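NAD(P)H-hydrate epimerase (Saccharomyces cerevisiae, PDB 1JZT) catalyses the epimerization of the R- and S-forms of NAD(P)HX, a hydrated, damaged form of NAD(P)H, so that both epimers can be repaired. Local coordinates at residues R220-R224 / D225-K229. Sequence-based numbering, arbitrary orientation.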
ATOM      1  N   ARG A 220       3.723  10.751  -7.251  1.00 11.22           N
ATOM      2  CA  ARG A 220       4.418  11.891  -7.841  1.00 12.35           C
ATOM      3  C   ARG A 220       3.456  12.826  -8.572  1.00 13.91           C
ATOM      4  O   ARG A 220       3.339  12.777  -9.794  1.00 10.75           O
ATOM      5  CB  ARG A 220       5.500  11.381  -8.798  1.00 10.67           C
ATOM      6  CG  ARG A 220       6.448  12.440  -9.343  1.00 11.18           C
ATOM      7  CD  ARG A 220       7.594  11.794 -10.119  1.00 10.38           C
ATOM      8  NE  ARG A 220       8.545  12.791 -10.623  1.00 10.95           N
ATOM      9  CZ  ARG A 220       9.634  12.495 -11.325  1.00 10.49           C
ATOM     10  NH1 ARG A 220       9.921  11.225 -11.612  1.00  9.41           N
ATOM     11  NH2 ARG A 220      10.436  13.466 -11.749  1.00  8.66           N
ATOM     12  N   PHE A 221       2.765  13.676  -7.816  1.00 14.50           N
ATOM     13  CA  PHE A 221       1.817  14.620  -8.399  1.00 15.22           C
ATOM     14  C   PHE A 221       1.639  15.848  -7.514  1.00 15.86           C
ATOM     15  O   PHE A 221       0.552  16.416  -7.437  1.00 14.42           O
ATOM     16  CB  PHE A 221       0.465  13.930  -8.632  1.00 15.64           C
ATOM     17  CG  PHE A 221       0.015  13.059  -7.487  1.00 14.27           C
ATOM     18  CD1 PHE A 221      -0.324  13.617  -6.255  1.00 13.48           C
ATOM     19  CD2 PHE A 221      -0.065  11.675  -7.642  1.00 13.25           C
ATOM     20  CE1 PHE A 221      -0.731  12.810  -5.196  1.00 15.20           C
ATOM     21  CE2 PHE A 221      -0.472  10.859  -6.589  1.00 16.99           C
ATOM     22  CZ  PHE A 221      -0.808  11.427  -5.361  1.00 15.74           C
ATOM     23  N   ILE A 222       2.722  16.260  -6.860  1.00 16.27           N
ATOM     24  CA  ILE A 222       2.693  17.411  -5.957  1.00 17.29           C
ATOM     25  C   ILE A 222       3.636  18.542  -6.370  1.00 16.68           C
ATOM     26  O   ILE A 222       4.850  18.350  -6.442  1.00 16.61           O
ATOM     27  CB  ILE A 222       3.067  16.978  -4.525  1.00 18.83           C
ATOM     28  CG1 ILE A 222       2.058  15.949  -4.019  1.00 18.84           C
ATOM     29  CG2 ILE A 222       3.122  18.188  -3.603  1.00 16.58           C
ATOM     30  CD1 ILE A 222       2.553  15.179  -2.825  1.00 24.47           C
ATOM     31  N   PRO A 223       3.086  19.740  -6.650  1.00 17.61           N
ATOM     32  CA  PRO A 223       3.896  20.894  -7.048  1.00 18.66           C
ATOM     33  C   PRO A 223       4.572  21.514  -5.822  1.00 19.75           C
ATOM     34  O   PRO A 223       4.138  21.298  -4.690  1.00 18.48           O
ATOM     35  CB  PRO A 223       2.876  21.822  -7.707  1.00 18.53           C
ATOM     36  CG  PRO A 223       1.640  21.551  -6.946  1.00 18.85           C
ATOM     37  CD  PRO A 223       1.648  20.045  -6.756  1.00 18.72           C
ATOM     38  N   ARG A 224       5.633  22.279  -6.051  1.00 21.56           N
ATOM     39  CA  ARG A 224       6.391  22.901  -4.968  1.00 25.08           C
ATOM     40  C   ARG A 224       5.583  23.769  -4.001  1.00 24.60           C
ATOM     41  O   ARG A 224       5.554  23.511  -2.799  1.00 24.66           O
ATOM     42  CB  ARG A 224       7.532  23.731  -5.557  1.00 28.04           C
ATOM     43  CG  ARG A 224       8.508  24.272  -4.534  1.00 33.56           C
ATOM     44  CD  ARG A 224       9.512  25.197  -5.198  1.00 38.93           C
ATOM     45  NE  ARG A 224      10.481  25.728  -4.245  1.00 43.91           N
ATOM     46  CZ  ARG A 224      11.392  24.991  -3.621  1.00 46.56           C
ATOM     47  NH1 ARG A 224      11.459  23.685  -3.853  1.00 48.19           N
ATOM     48  NH2 ARG A 224      12.234  25.558  -2.766  1.00 47.60           N
ATOM     49  N   ASP A 225       4.932  24.802  -4.526  1.00 24.49           N
ATOM     50  CA  ASP A 225       4.154  25.712  -3.693  1.00 24.84           C
ATOM     51  C   ASP A 225       3.109  24.999  -2.836  1.00 22.56           C
ATOM     52  O   ASP A 225       2.891  25.369  -1.685  1.00 23.62           O
ATOM     53  CB  ASP A 225       3.472  26.767  -4.564  1.00 29.41           C
ATOM     54  CG  ASP A 225       2.450  26.171  -5.503  1.00 33.22           C
ATOM     55  OD1 ASP A 225       2.815  25.270  -6.293  1.00 37.69           O
ATOM     56  OD2 ASP A 225       1.279  26.602  -5.452  1.00 36.98           O
ATOM     57  N   PHE A 226       2.472  23.977  -3.395  1.00 19.70           N
ATOM     58  CA  PHE A 226       1.448  23.225  -2.675  1.00 17.66           C
ATOM     59  C   PHE A 226       2.072  22.503  -1.489  1.00 17.46           C
ATOM     60  O   PHE A 226       1.558  22.568  -0.372  1.00 17.16           O
ATOM     61  CB  PHE A 226       0.791  22.205  -3.605  1.00 15.78           C
ATOM     62  CG  PHE A 226      -0.353  21.462  -2.982  1.00 15.04           C
ATOM     63  CD1 PHE A 226      -1.569  22.096  -2.754  1.00 14.71           C
ATOM     64  CD2 PHE A 226      -0.221  20.119  -2.639  1.00 15.86           C
ATOM     65  CE1 PHE A 226      -2.644  21.403  -2.197  1.00 14.23           C
ATOM     66  CE2 PHE A 226      -1.287  19.417  -2.082  1.00 16.47           C
ATOM     67  CZ  PHE A 226      -2.506  20.060  -1.860  1.00 15.42           C
ATOM     68  N   ALA A 227       3.176  21.804  -1.744  1.00 16.21           N
ATOM     69  CA  ALA A 227       3.880  21.077  -0.695  1.00 17.05           C
ATOM     70  C   ALA A 227       4.313  22.045   0.403  1.00 16.85           C
ATOM     71  O   ALA A 227       4.015  21.832   1.577  1.00 15.62           O
ATOM     72  CB  ALA A 227       5.102  20.362  -1.275  1.00 16.45           C
ATOM     73  N   ASN A 228       5.011  23.110   0.018  1.00 17.08           N
ATOM     74  CA  ASN A 228       5.475  24.103   0.984  1.00 17.68           C
ATOM     75  C   ASN A 228       4.325  24.618   1.846  1.00 18.74           C
ATOM     76  O   ASN A 228       4.492  24.842   3.046  1.00 18.03           O
ATOM     77  CB  ASN A 228       6.155  25.277   0.270  1.00 18.37           C
ATOM     78  CG  ASN A 228       7.479  24.884  -0.376  1.00 21.55           C
ATOM     79  OD1 ASN A 228       7.983  23.778  -0.167  1.00 24.26           O
ATOM     80  ND2 ASN A 228       8.051  25.792  -1.156  1.00 21.68           N
ATOM     81  N   LYS A 229       3.161  24.801   1.232  1.00 19.82           N
ATOM     82  CA  LYS A 229       1.990  25.281   1.952  1.00 22.04           C
ATOM     83  C   LYS A 229       1.635  24.333   3.088  1.00 22.30           C
ATOM     84  O   LYS A 229       1.118  24.752   4.125  1.00 22.47           O
ATOM     85  CB  LYS A 229       0.793  25.397   1.008  1.00 23.32           C
ATOM     86  CG  LYS A 229      -0.497  25.773   1.717  1.00 24.95           C
ATOM     87  CD  LYS A 229      -1.610  26.053   0.736  1.00 27.98           C
ATOM     88  CE  LYS A 229      -2.170  24.782   0.140  1.00 28.77           C
ATOM     89  NZ  LYS A 229      -3.274  25.095  -0.810  1.00 32.02           N
TER
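A227 N donates to P223 O over 3.1 Å at an N-H...O angle of 168°, and N228 N to R224 O over 2.9 Å at 177°; each bond spans four residues, which marks the first turn of an alpha-helix. P223 is still extended, whereas R224 already has helical angles, which places the proline at the N-cap. Its ring lies beside the turn, with P223 CG 3.5 Å from F226 CB, while P223 CB is 3.7 Å from D225 OD1. I222 reaches the helix through one branch: a chi1 of -61° sets CG1 beside the backbone N and CG2 anti to it, which turns CG2 to the helix, where it touches both A227 CB at 3.8 Å and F226 CD2 at 4.0 Å. The methyl meets the F226 ring at its edge, in the ring plane, and the two side chains cross at about a right angle. F226 and A227 are buried; around F226 lie I15 and L19 of helix 9-19, and its ring meets that of F230 edge-to-face. On the exposed side R224 runs extended from CG to NE past N228; its CG contacts the end of the N228 side chain, and the amide and guanidinium planes are steeply inclined to each other. The R224 guanidinium is anchored farther along the chain by a salt bridge from NH1 to OE2 of E233. The evidence thus describes a proline at the N-cap position opening the short helix 224-229, which follows strand 214-218 of the mixed sheet in this YjeF N-terminal fold and packs against helix 9-19.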